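Local coordinates for thylakoid lumenal 15 kDa protein 1, chloroplastic (Arabidopsis thaliana, PDB 3N90), which is of unknown function but folds as a right-handed quadrilateral beta helix of pentapeptide repeats in the chloroplast thylakoid lumen, at residues T13-S24 against D32-F43; F99-F109 against Y121-V129. The protein carries 2 engineered substitutions. All coordinates share one frame; numbering follows the deposited sequence.

Both contacts are partly buried and lie on opposite sides of the chain's centre, their own centres about 22 Å apart. Contact 1 joins two successive coils of the beta helix near its N-terminal end, whereas contact 2 sets a late coil against helix 116-125 and the loop that follows it. Contact 1 is a regular pairing of like with like: a ladder of backbone hydrogen bonds on the outside, phenylalanines and leucines within. In contact 2 a coil meets a helix and loop; apolar packing round Ile104 and Leu122 is joined by three direct hydrogen bonds, one of them not settled, and two bridging waters.

Contact 1: T13-S24 against D32-F43; sequences TRGQDLSGKDFS and DFKTSILRQANF
Phe33 turns the edge of its ring toward one face of Phe23 in a T-shaped stack, CE1 of Phe33 lying 4.0 Å from CZ of Phe23 with the planes at 82°. Phe23 and Phe43 instead lie side by side and point the same way; their rings are nearly parallel but slid so far apart that they barely overlap, and Phe23 CB meets Phe43 CD1 at 3.6 Å. Equivalent places on the two coils and nearly equal torsions (chi1 -70° in Phe23, -67° in Phe43, with chi2 alike) give the two rings the same tilt. Leu18 brings CD1 to the edge of the Phe33 ring, in its plane, and its CB rests 3.6 Å from Leu38 CD2.

These side chains fill the interior of two successive coils of the right-handed quadrilateral beta helix. Their backbones are bridged singly at Asp17-Ile37 and Asp22-Asn42: Gln16 O accepts from Ile37 N at 2.9 Å, and Phe23 N donates to Asn42 O at 2.7 Å. At one corner the type II turns Leu18-Lys21 and Leu38-Ala41 lie against each other, linked from Gly20 N to Arg39 O. At another, Ser36 OG accepts an almost straight bond of 2.9 Å from Gln16 N.

On the outer side Asp22 OD1 accepts from Ser24 N in an Asx turn, and from Ser24 OG as well. Tyr8 meets Phe23 edge-to-face, while the ring of Phe53 meets Phe33 with its plane nearly parallel. Also outside, a water accepts from Arg14 NH1 and donates to Asp32 OD2, linking opposite charges that do not touch directly.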
# COMPACT_ATOMS: atom_id res chain seq x y z
N THR A 13 10.58 -8.73 -10.01
CA THR A 13 9.91 -8.30 -8.80
C THR A 13 9.10 -9.41 -8.11
O THR A 13 8.80 -9.32 -6.91
CB THR A 13 9.04 -7.05 -9.09
OG1 THR A 13 8.11 -7.36 -10.14
CG2 THR A 13 9.92 -5.85 -9.51
N ARG A 14 8.74 -10.47 -8.84
CA ARG A 14 7.86 -11.47 -8.26
C ARG A 14 8.63 -12.56 -7.47
O ARG A 14 9.58 -13.15 -8.02
CB ARG A 14 6.94 -12.07 -9.33
CG ARG A 14 7.63 -13.05 -10.23
CD ARG A 14 6.79 -13.46 -11.42
NE ARG A 14 7.67 -14.03 -12.46
CZ ARG A 14 7.35 -14.12 -13.75
NH1 ARG A 14 6.17 -13.68 -14.19
NH2 ARG A 14 8.22 -14.64 -14.61
N GLY A 15 8.21 -12.83 -6.23
CA GLY A 15 8.81 -13.88 -5.40
C GLY A 15 10.31 -13.63 -5.19
O GLY A 15 11.13 -14.56 -5.28
N GLN A 16 10.65 -12.36 -4.96
CA GLN A 16 12.05 -11.97 -4.76
C GLN A 16 12.28 -11.34 -3.40
O GLN A 16 11.35 -10.80 -2.79
CB GLN A 16 12.45 -10.98 -5.85
CG GLN A 16 12.45 -11.58 -7.25
CD GLN A 16 13.47 -12.69 -7.42
OE1 GLN A 16 14.55 -12.64 -6.84
NE2 GLN A 16 13.12 -13.68 -8.21
N ASP A 17 13.52 -11.41 -2.91
CA ASP A 17 13.88 -10.68 -1.71
C ASP A 17 14.38 -9.31 -2.12
O ASP A 17 15.49 -9.19 -2.65
CB ASP A 17 14.94 -11.43 -0.90
CG ASP A 17 15.27 -10.73 0.43
OD1 ASP A 17 14.86 -9.56 0.63
OD2 ASP A 17 15.90 -11.37 1.30
N LEU A 18 13.54 -8.29 -1.91
CA LEU A 18 13.80 -6.93 -2.29
C LEU A 18 13.79 -6.04 -1.07
O LEU A 18 13.47 -4.85 -1.14
CB LEU A 18 12.73 -6.46 -3.32
CG LEU A 18 12.73 -7.23 -4.64
CD1 LEU A 18 11.58 -6.73 -5.53
CD2 LEU A 18 14.06 -7.09 -5.36
N SER A 19 14.17 -6.59 0.08
CA SER A 19 14.24 -5.76 1.28
C SER A 19 15.19 -4.56 1.04
O SER A 19 16.23 -4.70 0.37
CB SER A 19 14.74 -6.55 2.49
OG SER A 19 14.10 -7.79 2.65
N GLY A 20 14.78 -3.40 1.54
CA GLY A 20 15.59 -2.19 1.54
C GLY A 20 15.81 -1.60 0.16
O GLY A 20 16.65 -0.71 0.02
N LYS A 21 15.08 -2.07 -0.85
CA LYS A 21 15.30 -1.58 -2.21
C LYS A 21 14.56 -0.27 -2.46
O LYS A 21 13.48 -0.01 -1.87
CB LYS A 21 14.99 -2.62 -3.28
CG LYS A 21 15.79 -3.94 -3.17
CD LYS A 21 17.29 -3.69 -3.01
CE LYS A 21 18.14 -4.85 -3.48
NZ LYS A 21 19.53 -4.34 -3.74
N ASP A 22 15.15 0.58 -3.31
CA ASP A 22 14.58 1.90 -3.54
C ASP A 22 13.83 1.99 -4.86
O ASP A 22 14.42 2.00 -5.93
CB ASP A 22 15.66 3.00 -3.39
CG ASP A 22 15.06 4.41 -3.33
OD1 ASP A 22 13.92 4.62 -3.79
OD2 ASP A 22 15.76 5.33 -2.81
N PHE A 23 12.50 2.01 -4.77
CA PHE A 23 11.63 2.16 -5.91
C PHE A 23 10.93 3.54 -5.93
O PHE A 23 9.95 3.71 -6.64
CB PHE A 23 10.55 1.08 -5.88
CG PHE A 23 11.05 -0.32 -6.14
CD1 PHE A 23 11.26 -0.77 -7.45
CD2 PHE A 23 11.33 -1.20 -5.08
CE1 PHE A 23 11.72 -2.09 -7.72
CE2 PHE A 23 11.80 -2.50 -5.33
CZ PHE A 23 11.98 -2.95 -6.66
N SER A 24 11.43 4.48 -5.14
CA SER A 24 10.73 5.77 -4.95
C SER A 24 10.54 6.49 -6.29
O SER A 24 11.44 6.52 -7.12
CB SER A 24 11.47 6.64 -3.94
OG SER A 24 12.81 6.81 -4.37
N ASP A 32 4.24 -6.88 -10.56
CA ASP A 32 3.93 -8.10 -9.82
C ASP A 32 4.97 -8.26 -8.67
O ASP A 32 6.09 -8.67 -8.90
CB ASP A 32 3.98 -9.34 -10.74
CG ASP A 32 3.45 -10.61 -10.06
OD1 ASP A 32 3.16 -10.59 -8.83
OD2 ASP A 32 3.29 -11.64 -10.76
N PHE A 33 4.58 -7.89 -7.47
CA PHE A 33 5.39 -8.16 -6.28
C PHE A 33 4.78 -9.29 -5.43
O PHE A 33 5.01 -9.34 -4.21
CB PHE A 33 5.48 -6.92 -5.38
CG PHE A 33 6.25 -5.81 -5.98
CD1 PHE A 33 7.64 -5.79 -5.93
CD2 PHE A 33 5.58 -4.74 -6.55
CE1 PHE A 33 8.35 -4.70 -6.47
CE2 PHE A 33 6.29 -3.66 -7.11
CZ PHE A 33 7.65 -3.63 -7.07
N LYS A 34 4.01 -10.19 -6.05
CA LYS A 34 3.43 -11.30 -5.29
C LYS A 34 4.51 -12.08 -4.54
O LYS A 34 5.53 -12.45 -5.13
CB LYS A 34 2.68 -12.26 -6.23
CG LYS A 34 2.13 -13.48 -5.52
CD LYS A 34 1.12 -14.13 -6.48
CE LYS A 34 0.65 -15.45 -5.93
NZ LYS A 34 0.06 -16.38 -6.95
N THR A 35 4.25 -12.30 -3.25
CA THR A 35 5.08 -13.08 -2.33
C THR A 35 6.56 -12.63 -2.37
O THR A 35 7.48 -13.45 -2.21
CB THR A 35 4.83 -14.64 -2.44
OG1 THR A 35 5.44 -15.35 -1.35
CG2 THR A 35 5.27 -15.25 -3.80
N SER A 36 6.76 -11.33 -2.58
CA SER A 36 8.10 -10.78 -2.39
C SER A 36 8.33 -10.27 -0.98
O SER A 36 7.38 -9.96 -0.24
CB SER A 36 8.40 -9.70 -3.41
OG SER A 36 8.55 -10.33 -4.66
N ILE A 37 9.61 -10.17 -0.60
CA ILE A 37 9.98 -9.54 0.66
C ILE A 37 10.39 -8.11 0.35
O ILE A 37 11.28 -7.86 -0.48
CB ILE A 37 11.16 -10.27 1.37
CG1 ILE A 37 10.88 -11.76 1.53
CG2 ILE A 37 11.38 -9.61 2.73
CD1 ILE A 37 12.08 -12.52 2.19
N LEU A 38 9.69 -7.17 0.97
CA LEU A 38 9.84 -5.75 0.70
C LEU A 38 10.03 -4.95 1.99
O LEU A 38 9.59 -3.78 2.09
CB LEU A 38 8.65 -5.21 -0.13
CG LEU A 38 8.69 -5.65 -1.59
CD1 LEU A 38 7.28 -5.55 -2.19
CD2 LEU A 38 9.67 -4.80 -2.36
N ARG A 39 10.64 -5.59 3.01
CA ARG A 39 10.84 -4.92 4.27
C ARG A 39 11.73 -3.72 4.05
O ARG A 39 12.77 -3.81 3.35
CB ARG A 39 11.51 -5.83 5.31
CG ARG A 39 10.77 -7.03 5.69
CD ARG A 39 11.40 -7.53 7.02
NE ARG A 39 10.31 -8.24 7.57
CZ ARG A 39 9.89 -8.33 8.80
NH1 ARG A 39 10.48 -7.79 9.89
NH2 ARG A 39 8.80 -9.03 8.90
N GLN A 40 11.30 -2.61 4.63
CA GLN A 40 11.98 -1.31 4.51
C GLN A 40 12.15 -0.79 3.08
O GLN A 40 13.01 0.06 2.84
CB GLN A 40 13.36 -1.37 5.17
CG GLN A 40 13.35 -1.68 6.63
CD GLN A 40 13.32 -3.17 6.97
OE1 GLN A 40 14.06 -3.99 6.40
NE2 GLN A 40 12.49 -3.52 7.94
N ALA A 41 11.37 -1.31 2.12
CA ALA A 41 11.50 -0.87 0.74
C ALA A 41 10.96 0.54 0.65
O ALA A 41 10.08 0.90 1.42
CB ALA A 41 10.74 -1.78 -0.22
N ASN A 42 11.47 1.30 -0.31
CA ASN A 42 11.04 2.67 -0.54
C ASN A 42 10.18 2.78 -1.80
O ASN A 42 10.69 2.66 -2.92
CB ASN A 42 12.27 3.57 -0.68
CG ASN A 42 11.92 5.06 -0.65
OD1 ASN A 42 10.76 5.45 -0.60
ND2 ASN A 42 12.96 5.90 -0.69
N PHE A 43 8.87 2.96 -1.61
CA PHE A 43 7.96 3.23 -2.74
C PHE A 43 7.38 4.65 -2.67
O PHE A 43 6.31 4.89 -3.20
CB PHE A 43 6.76 2.25 -2.77
CG PHE A 43 7.14 0.80 -3.08
CD1 PHE A 43 7.32 0.39 -4.40
CD2 PHE A 43 7.33 -0.12 -2.06
CE1 PHE A 43 7.64 -0.92 -4.73
CE2 PHE A 43 7.69 -1.46 -2.37
CZ PHE A 43 7.84 -1.85 -3.72
O HOH W 1 4.04 -12.22 -13.33

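Contact 2: F99-F109 against Y121-V129; sequences FKGSNITGADF and YLCKVADGV
Ile104 lays CD1 against Leu122, Val125 and Ala126, 4.0 Å from Leu122 CD2, 3.9 Å from Val125 CG2 and 3.8 Å from Ala126 CB. Its CG1 stands between the backbone N and the carbonyl carbon (chi1 60°), which carries CD1 to the helix, while CG2 meets the edge of the Phe109 ring in its plane. Leu122 reaches both ways into the coil: CD2 lies 3.9 Å from Phe99 CB, and CD1 sits over one face of Phe109.

Farther out, Tyr121 OH accepts a nearly straight hydrogen bond of 3.1 Å (173°) from Gly101 N, in the type II turn Phe99-Ser102. A phenylalanine here would probably leave Gly101 N without this acceptor and cost the water between the hydroxyl and Ser102 O one of its anchors. A second water accepts from Ile104 N and donates to Val125 O.

Past the helix, Gly106 N donates to Asp127 O at 2.9 Å, and Gly106 CA lies 3.6 Å from Val129 O. Cys123, in the helix, is tied by a disulfide to Cys143. The helix and the loop after it thus cover the coil of 99-109 near the C-terminal end of the beta helix: aliphatic groups shield the hydrophobic interior of the coil, while Tyr121, Asp127 and the waters satisfy backbone N-H and C=O groups at the margin.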
# COMPACT_ATOMS: atom_id res chain seq x y z
N PHE A 99 -2.33 -4.51 9.16
CA PHE A 99 -1.87 -3.10 9.06
C PHE A 99 -1.36 -2.57 10.41
O PHE A 99 -1.15 -1.37 10.57
CB PHE A 99 -2.97 -2.17 8.50
CG PHE A 99 -3.08 -2.15 6.99
CD1 PHE A 99 -2.91 -0.95 6.29
CD2 PHE A 99 -3.37 -3.30 6.26
CE1 PHE A 99 -3.01 -0.90 4.89
CE2 PHE A 99 -3.46 -3.26 4.85
CZ PHE A 99 -3.28 -2.05 4.16
N LYS A 100 -1.16 -3.46 11.39
CA LYS A 100 -0.74 -3.04 12.75
C LYS A 100 0.46 -2.10 12.74
O LYS A 100 1.52 -2.41 12.15
CB LYS A 100 -0.47 -4.26 13.63
CG LYS A 100 0.19 -3.93 14.98
CD LYS A 100 0.00 -5.05 15.98
CE LYS A 100 0.61 -4.70 17.33
NZ LYS A 100 0.48 -5.84 18.28
N GLY A 101 0.31 -0.93 13.37
CA GLY A 101 1.43 -0.01 13.49
C GLY A 101 1.58 0.92 12.29
O GLY A 101 2.42 1.83 12.33
N SER A 102 0.77 0.74 11.25
CA SER A 102 0.92 1.55 10.04
C SER A 102 0.38 2.97 10.22
O SER A 102 -0.54 3.20 11.00
CB SER A 102 0.32 0.85 8.84
OG SER A 102 1.17 -0.27 8.54
N ASN A 103 1.01 3.91 9.54
CA ASN A 103 0.56 5.29 9.57
C ASN A 103 -0.32 5.53 8.36
O ASN A 103 0.16 5.48 7.23
CB ASN A 103 1.78 6.24 9.58
CG ASN A 103 1.38 7.73 9.52
OD1 ASN A 103 0.20 8.08 9.47
ND2 ASN A 103 2.38 8.61 9.53
N ILE A 104 -1.61 5.78 8.59
CA ILE A 104 -2.56 5.96 7.49
C ILE A 104 -3.15 7.37 7.42
O ILE A 104 -4.26 7.55 6.89
CB ILE A 104 -3.70 4.93 7.51
CG1 ILE A 104 -4.50 5.00 8.83
CG2 ILE A 104 -3.10 3.52 7.27
CD1 ILE A 104 -5.80 4.24 8.78
N THR A 105 -2.40 8.33 7.94
CA THR A 105 -2.82 9.74 7.96
C THR A 105 -2.97 10.18 6.52
O THR A 105 -1.99 10.21 5.78
CB THR A 105 -1.76 10.64 8.61
OG1 THR A 105 -1.52 10.23 9.96
CG2 THR A 105 -2.23 12.13 8.63
N GLY A 106 -4.20 10.52 6.14
CA GLY A 106 -4.49 11.02 4.79
C GLY A 106 -4.53 9.93 3.73
O GLY A 106 -4.63 10.22 2.55
N ALA A 107 -4.49 8.66 4.13
CA ALA A 107 -4.69 7.58 3.17
C ALA A 107 -6.13 7.54 2.61
O ALA A 107 -7.10 7.82 3.32
CB ALA A 107 -4.33 6.23 3.80
N ASP A 108 -6.29 7.17 1.36
CA ASP A 108 -7.63 7.08 0.81
C ASP A 108 -8.09 5.64 0.55
O ASP A 108 -7.62 4.97 -0.36
CB ASP A 108 -7.73 7.98 -0.45
CG ASP A 108 -9.15 8.19 -0.93
OD1 ASP A 108 -9.97 7.26 -0.81
OD2 ASP A 108 -9.42 9.29 -1.48
N PHE A 109 -9.05 5.16 1.36
CA PHE A 109 -9.54 3.80 1.29
C PHE A 109 -10.91 3.64 0.57
O PHE A 109 -11.61 2.68 0.83
CB PHE A 109 -9.62 3.19 2.71
CG PHE A 109 -8.27 2.93 3.36
CD1 PHE A 109 -7.67 1.68 3.20
CD2 PHE A 109 -7.66 3.88 4.18
CE1 PHE A 109 -6.43 1.39 3.82
CE2 PHE A 109 -6.43 3.62 4.80
CZ PHE A 109 -5.80 2.36 4.62
N TYR A 121 -10.02 -1.68 13.31
CA TYR A 121 -8.64 -1.35 13.60
C TYR A 121 -8.21 -0.06 12.88
O TYR A 121 -7.64 0.86 13.47
CB TYR A 121 -7.65 -2.49 13.22
CG TYR A 121 -6.25 -2.00 13.53
CD1 TYR A 121 -5.81 -1.89 14.86
CD2 TYR A 121 -5.39 -1.51 12.51
CE1 TYR A 121 -4.56 -1.36 15.17
CE2 TYR A 121 -4.12 -0.97 12.83
CZ TYR A 121 -3.72 -0.91 14.17
OH TYR A 121 -2.48 -0.40 14.49
N LEU A 122 -8.47 -0.04 11.58
CA LEU A 122 -8.05 1.09 10.78
C LEU A 122 -8.65 2.40 11.30
O LEU A 122 -7.96 3.42 11.34
CB LEU A 122 -8.42 0.87 9.30
CG LEU A 122 -7.54 -0.18 8.60
CD1 LEU A 122 -8.08 -0.47 7.21
CD2 LEU A 122 -6.09 0.23 8.52
N CYS A 123 -9.92 2.33 11.72
CA CYS A 123 -10.65 3.51 12.24
C CYS A 123 -10.10 3.99 13.58
O CYS A 123 -10.34 5.14 13.95
CB CYS A 123 -12.13 3.22 12.37
SG CYS A 123 -12.98 3.25 10.79
N LYS A 124 -9.39 3.12 14.31
CA LYS A 124 -8.74 3.54 15.55
C LYS A 124 -7.55 4.39 15.25
O LYS A 124 -7.14 5.19 16.09
CB LYS A 124 -8.21 2.34 16.37
CG LYS A 124 -9.30 1.63 17.11
CD LYS A 124 -8.74 0.39 17.78
CE LYS A 124 -9.88 -0.37 18.46
NZ LYS A 124 -9.37 -1.69 18.85
N VAL A 125 -6.94 4.18 14.08
CA VAL A 125 -5.71 4.91 13.80
C VAL A 125 -5.89 5.91 12.66
O VAL A 125 -4.91 6.55 12.28
CB VAL A 125 -4.50 3.95 13.49
CG1 VAL A 125 -4.04 3.19 14.75
CG2 VAL A 125 -4.84 3.01 12.35
N ALA A 126 -7.13 6.05 12.14
CA ALA A 126 -7.45 6.86 10.95
C ALA A 126 -7.68 8.34 11.22
O ALA A 126 -8.48 8.72 12.09
CB ALA A 126 -8.66 6.28 10.19
N ASP A 127 -7.00 9.17 10.44
CA ASP A 127 -7.21 10.61 10.46
C ASP A 127 -6.71 11.29 9.17
O ASP A 127 -6.15 10.64 8.29
CB ASP A 127 -6.63 11.23 11.75
CG ASP A 127 -5.11 11.29 11.79
OD1 ASP A 127 -4.41 10.88 10.84
OD2 ASP A 127 -4.60 11.80 12.81
N GLY A 128 -6.97 12.58 9.03
CA GLY A 128 -6.37 13.32 7.94
C GLY A 128 -7.16 13.37 6.67
O GLY A 128 -8.22 12.71 6.52
N VAL A 129 -6.63 14.18 5.75
CA VAL A 129 -7.18 14.33 4.43
C VAL A 129 -6.06 14.04 3.46
O VAL A 129 -4.91 14.42 3.67
CB VAL A 129 -7.72 15.77 4.13
CG1 VAL A 129 -8.74 15.73 3.01
CG2 VAL A 129 -8.35 16.40 5.38
O HOH W 2 -1.18 2.37 13.51
O HOH W 3 -2.22 6.38 11.32